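Local coordinates for cytoplasmic protein (Cryptococcus neoformans var. grubii serotype A, PDB 7LPO) that probably hydrolyses steryl beta-glucosides, as a sterylglucosidase of glycoside hydrolase family 5, at residues Q144-G152 with N202-W212. Sequence-based numbering, arbitrary orientation.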
loop_
_atom_site.group_PDB
_atom_site.type_symbol
_atom_site.label_atom_id
_atom_site.label_comp_id
_atom_site.label_asym_id
_atom_site.label_seq_id
_atom_site.Cartn_x
_atom_site.Cartn_y
_atom_site.Cartn_z
ATOM N N GLN A 144 -1.120 1.033 -7.774
ATOM C CA GLN A 144 -2.022 0.237 -8.586
ATOM C C GLN A 144 -2.637 -0.843 -7.702
ATOM O O GLN A 144 -2.079 -1.234 -6.672
ATOM C CB GLN A 144 -1.296 -0.384 -9.796
ATOM C CG GLN A 144 -0.345 -1.524 -9.456
ATOM C CD GLN A 144 -1.049 -2.857 -9.253
ATOM O OE1 GLN A 144 -2.046 -3.149 -9.899
ATOM N NE2 GLN A 144 -0.520 -3.672 -8.360
ATOM N N ASP A 145 -3.802 -1.316 -8.127
ATOM C CA ASP A 145 -4.458 -2.473 -7.542
ATOM C C ASP A 145 -5.045 -3.264 -8.696
ATOM O O ASP A 145 -5.771 -2.701 -9.518
ATOM C CB ASP A 145 -5.557 -2.074 -6.551
ATOM C CG ASP A 145 -5.028 -1.282 -5.387
ATOM O OD1 ASP A 145 -4.423 -1.901 -4.477
ATOM O OD2 ASP A 145 -5.219 -0.043 -5.377
ATOM N N VAL A 146 -4.710 -4.550 -8.766
ATOM C CA VAL A 146 -5.148 -5.459 -9.824
ATOM C C VAL A 146 -5.083 -4.778 -11.185
ATOM O O VAL A 146 -6.032 -4.837 -11.980
ATOM C CB VAL A 146 -6.549 -6.029 -9.526
ATOM C CG1 VAL A 146 -6.474 -6.934 -8.298
ATOM C CG2 VAL A 146 -7.567 -4.949 -9.286
ATOM N N TRP A 147 -3.930 -4.157 -11.439
ATOM C CA TRP A 147 -3.499 -3.536 -12.691
ATOM C C TRP A 147 -4.123 -2.173 -12.963
ATOM O O TRP A 147 -3.389 -1.225 -13.266
ATOM C CB TRP A 147 -3.760 -4.439 -13.903
ATOM C CG TRP A 147 -3.232 -3.815 -15.183
ATOM C CD1 TRP A 147 -3.968 -3.277 -16.190
ATOM C CD2 TRP A 147 -1.858 -3.628 -15.551
ATOM N NE1 TRP A 147 -3.145 -2.771 -17.166
ATOM C CE2 TRP A 147 -1.845 -2.974 -16.798
ATOM C CE3 TRP A 147 -0.639 -3.940 -14.941
ATOM C CZ2 TRP A 147 -0.662 -2.639 -17.453
ATOM C CZ3 TRP A 147 0.531 -3.620 -15.595
ATOM C CH2 TRP A 147 0.515 -2.972 -16.840
ATOM N N SER A 148 -5.449 -2.059 -12.878
ATOM C CA SER A 148 -6.113 -0.817 -13.264
ATOM C C SER A 148 -7.553 -0.803 -12.777
ATOM O O SER A 148 -8.111 -1.841 -12.426
ATOM C CB SER A 148 -6.096 -0.630 -14.786
ATOM O OG SER A 148 -6.826 -1.668 -15.419
ATOM N N ARG A 149 -8.157 0.392 -12.789
ATOM C CA ARG A 149 -9.592 0.503 -12.507
ATOM C C ARG A 149 -10.413 -0.373 -13.448
ATOM O O ARG A 149 -11.426 -0.958 -13.050
ATOM C CB ARG A 149 -10.066 1.949 -12.651
ATOM C CG ARG A 149 -9.515 2.933 -11.656
ATOM C CD ARG A 149 -10.258 4.268 -11.736
ATOM N NE ARG A 149 -10.117 4.937 -13.036
ATOM C CZ ARG A 149 -11.131 5.431 -13.745
ATOM N NH1 ARG A 149 -12.374 5.330 -13.303
ATOM N NH2 ARG A 149 -10.901 6.034 -14.904
ATOM N N PHE A 150 -10.003 -0.451 -14.710
ATOM C CA PHE A 150 -10.731 -1.193 -15.736
ATOM C C PHE A 150 -10.601 -2.696 -15.573
ATOM O O PHE A 150 -11.334 -3.430 -16.240
ATOM C CB PHE A 150 -10.231 -0.694 -17.096
ATOM C CG PHE A 150 -10.055 0.805 -17.111
ATOM C CD1 PHE A 150 -11.161 1.639 -17.128
ATOM C CD2 PHE A 150 -8.801 1.372 -17.003
ATOM C CE1 PHE A 150 -11.022 2.993 -17.080
ATOM C CE2 PHE A 150 -8.652 2.737 -16.950
ATOM C CZ PHE A 150 -9.764 3.553 -16.987
ATOM N N THR A 151 -9.723 -3.162 -14.678
ATOM C CA THR A 151 -9.609 -4.578 -14.357
ATOM C C THR A 151 -9.860 -4.835 -12.875
ATOM O O THR A 151 -9.454 -5.878 -12.353
ATOM C CB THR A 151 -8.248 -5.131 -14.784
ATOM O OG1 THR A 151 -7.198 -4.239 -14.408
ATOM C CG2 THR A 151 -8.213 -5.291 -16.294
ATOM N N GLY A 152 -10.529 -3.903 -12.196
ATOM C CA GLY A 152 -11.089 -4.135 -10.872
ATOM C C GLY A 152 -10.521 -3.280 -9.760
ATOM O O GLY A 152 -10.888 -3.500 -8.595
ATOM N N ASN A 202 -9.151 -10.548 -8.371
ATOM C CA ASN A 202 -8.851 -10.217 -9.757
ATOM C C ASN A 202 -7.422 -10.593 -10.118
ATOM O O ASN A 202 -7.150 -10.927 -11.271
ATOM C CB ASN A 202 -9.128 -8.735 -10.008
ATOM C CG ASN A 202 -10.620 -8.459 -10.235
ATOM O OD1 ASN A 202 -11.262 -9.106 -11.052
ATOM N ND2 ASN A 202 -11.169 -7.526 -9.495
ATOM N N TYR A 203 -6.510 -10.614 -9.143
ATOM C CA TYR A 203 -5.136 -11.031 -9.434
ATOM C C TYR A 203 -5.068 -12.453 -9.981
ATOM O O TYR A 203 -4.105 -12.797 -10.677
ATOM C CB TYR A 203 -4.247 -10.947 -8.187
ATOM C CG TYR A 203 -3.807 -9.552 -7.811
ATOM C CD1 TYR A 203 -3.000 -8.789 -8.664
ATOM C CD2 TYR A 203 -4.183 -8.999 -6.599
ATOM C CE1 TYR A 203 -2.596 -7.507 -8.319
ATOM C CE2 TYR A 203 -3.782 -7.726 -6.240
ATOM C CZ TYR A 203 -3.000 -6.974 -7.103
ATOM O OH TYR A 203 -2.624 -5.697 -6.729
ATOM N N THR A 204 -6.062 -13.283 -9.683
ATOM C CA THR A 204 -6.089 -14.669 -10.131
ATOM C C THR A 204 -7.259 -14.930 -11.072
ATOM O O THR A 204 -7.748 -16.057 -11.164
ATOM C CB THR A 204 -6.131 -15.632 -8.938
ATOM O OG1 THR A 204 -7.251 -15.350 -8.093
ATOM C CG2 THR A 204 -4.854 -15.511 -8.098
ATOM N N HIS A 205 -7.712 -13.901 -11.780
ATOM C CA HIS A 205 -8.581 -14.073 -12.932
ATOM C C HIS A 205 -7.817 -13.699 -14.198
ATOM O O HIS A 205 -6.720 -13.138 -14.151
ATOM C CB HIS A 205 -9.849 -13.238 -12.790
ATOM C CG HIS A 205 -10.864 -13.826 -11.861
ATOM N ND1 HIS A 205 -10.633 -13.974 -10.514
ATOM C CD2 HIS A 205 -12.120 -14.286 -12.078
ATOM C CE1 HIS A 205 -11.702 -14.490 -9.934
ATOM N NE2 HIS A 205 -12.620 -14.688 -10.862
ATOM N N LEU A 206 -8.440 -13.978 -15.341
ATOM C CA LEU A 206 -7.701 -14.099 -16.597
ATOM C C LEU A 206 -7.039 -12.791 -17.029
ATOM O O LEU A 206 -5.926 -12.800 -17.570
ATOM C CB LEU A 206 -8.642 -14.609 -17.689
ATOM C CG LEU A 206 -8.074 -14.666 -19.111
ATOM C CD1 LEU A 206 -6.834 -15.531 -19.121
ATOM C CD2 LEU A 206 -9.091 -15.193 -20.124
ATOM N N ALA A 207 -7.702 -11.657 -16.828
ATOM C CA ALA A 207 -7.126 -10.411 -17.326
ATOM C C ALA A 207 -5.821 -10.091 -16.605
ATOM O O ALA A 207 -4.787 -9.847 -17.240
ATOM C CB ALA A 207 -8.127 -9.264 -17.180
ATOM N N ASN A 208 -5.859 -10.056 -15.272
ATOM C CA ASN A 208 -4.640 -9.820 -14.508
ATOM C C ASN A 208 -3.617 -10.925 -14.749
ATOM O O ASN A 208 -2.407 -10.667 -14.771
ATOM C CB ASN A 208 -4.955 -9.730 -13.013
ATOM C CG ASN A 208 -5.227 -8.316 -12.554
ATOM O OD1 ASN A 208 -4.362 -7.669 -11.964
ATOM N ND2 ASN A 208 -6.443 -7.827 -12.814
ATOM N N GLN A 209 -4.082 -12.176 -14.871
ATOM C CA GLN A 209 -3.150 -13.281 -15.076
ATOM C C GLN A 209 -2.384 -13.094 -16.377
ATOM O O GLN A 209 -1.191 -13.404 -16.461
ATOM C CB GLN A 209 -3.899 -14.616 -15.080
ATOM C CG GLN A 209 -4.253 -15.124 -13.701
ATOM C CD GLN A 209 -5.258 -16.259 -13.731
ATOM O OE1 GLN A 209 -6.172 -16.287 -14.568
ATOM N NE2 GLN A 209 -5.098 -17.205 -12.815
ATOM N N THR A 210 -3.047 -12.560 -17.398
ATOM C CA THR A 210 -2.378 -12.300 -18.664
ATOM C C THR A 210 -1.507 -11.060 -18.568
ATOM O O THR A 210 -0.318 -11.098 -18.903
ATOM C CB THR A 210 -3.412 -12.137 -19.780
ATOM O OG1 THR A 210 -4.150 -13.351 -19.913
ATOM C CG2 THR A 210 -2.734 -11.805 -21.107
ATOM N N ILE A 211 -2.086 -9.956 -18.093
ATOM C CA ILE A 211 -1.426 -8.663 -18.202
ATOM C C ILE A 211 -0.149 -8.643 -17.381
ATOM O O ILE A 211 0.878 -8.124 -17.831
ATOM C CB ILE A 211 -2.390 -7.537 -17.784
ATOM C CG1 ILE A 211 -3.488 -7.377 -18.832
ATOM C CG2 ILE A 211 -1.637 -6.220 -17.621
ATOM C CD1 ILE A 211 -4.691 -6.568 -18.353
ATOM N N TRP A 212 -0.193 -9.197 -16.164
ATOM C CA TRP A 212 0.996 -9.214 -15.323
ATOM C C TRP A 212 2.075 -10.130 -15.888
ATOM O O TRP A 212 3.264 -9.847 -15.724
ATOM C CB TRP A 212 0.620 -9.634 -13.905
ATOM C CG TRP A 212 -0.050 -8.567 -13.122
ATOM C CD1 TRP A 212 -1.329 -8.573 -12.669
ATOM C CD2 TRP A 212 0.523 -7.319 -12.701
ATOM N NE1 TRP A 212 -1.592 -7.410 -11.981
ATOM C CE2 TRP A 212 -0.472 -6.622 -11.990
ATOM C CE3 TRP A 212 1.782 -6.725 -12.857
ATOM C CZ2 TRP A 212 -0.251 -5.367 -11.425
ATOM C CZ3 TRP A 212 2.001 -5.481 -12.294
ATOM C CH2 TRP A 212 0.987 -4.812 -11.587
HETATM O O HOH W 1 -3.335 -4.380 -4.614
#
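Tyr203 and Val146 illustrate how one tyrosine can serve a loop with both its ring and its hydroxyl. Val146 CG1 sits almost directly above the centre of the Tyr203 ring, 3.5 Å from the centroid, a CH-pi contact. Tyr203 OH receives an almost straight hydrogen bond from Val146 N (3.1 Å, 171°) and a weak one from Gln144 NE2, and donates to a water that in turn donates to Asp145 OD1.

A second polar group gathers on Val146 O. Asn208 ND2 donates to Val146 O at 3.1 Å, coming from above the carbonyl plane, whereas Thr151 OG1 donates to it within that plane, so two side chains grip one buried carbonyl. The other end of the amide, Asn208 OD1, accepts from Trp212 NE1 (2.8 Å), which fixes the amide's flip and ties the indole to it. Gln144, bent at chi2 (81°), turns OE1 back to take the backbone N-H of Trp147, and its amide lies against the rim of the Trp212 ring.

Aromatic packing carries another part of the contact. The Trp147 indole, swung away from its own backbone N by a trans chi1 (-177°), lies against the helix, where Ile211 CG2 stands 3.4 Å from the centroid of the Trp147 six-membered ring, over the face. Its CE3 edge meets the face of Trp212 in a T-shaped stack, six-membered-ring centroids 5.1 Å apart.

Asp145 OD2 makes a salt bridge to Lys48 and a hydrogen bond with His143; the Asp145 side chain is about 4 Å from a bound Tris molecule, probably from the crystallisation liquor, consistent with a nearby pocket. Thus the loop following strand 137-143, one of the parallel strands of the TIM-barrel fold, packs on the first turns of helix 206-221 and the 3-10 turn before it, while Trp147 also touches helix 159-163 through Thr160 and Leu161.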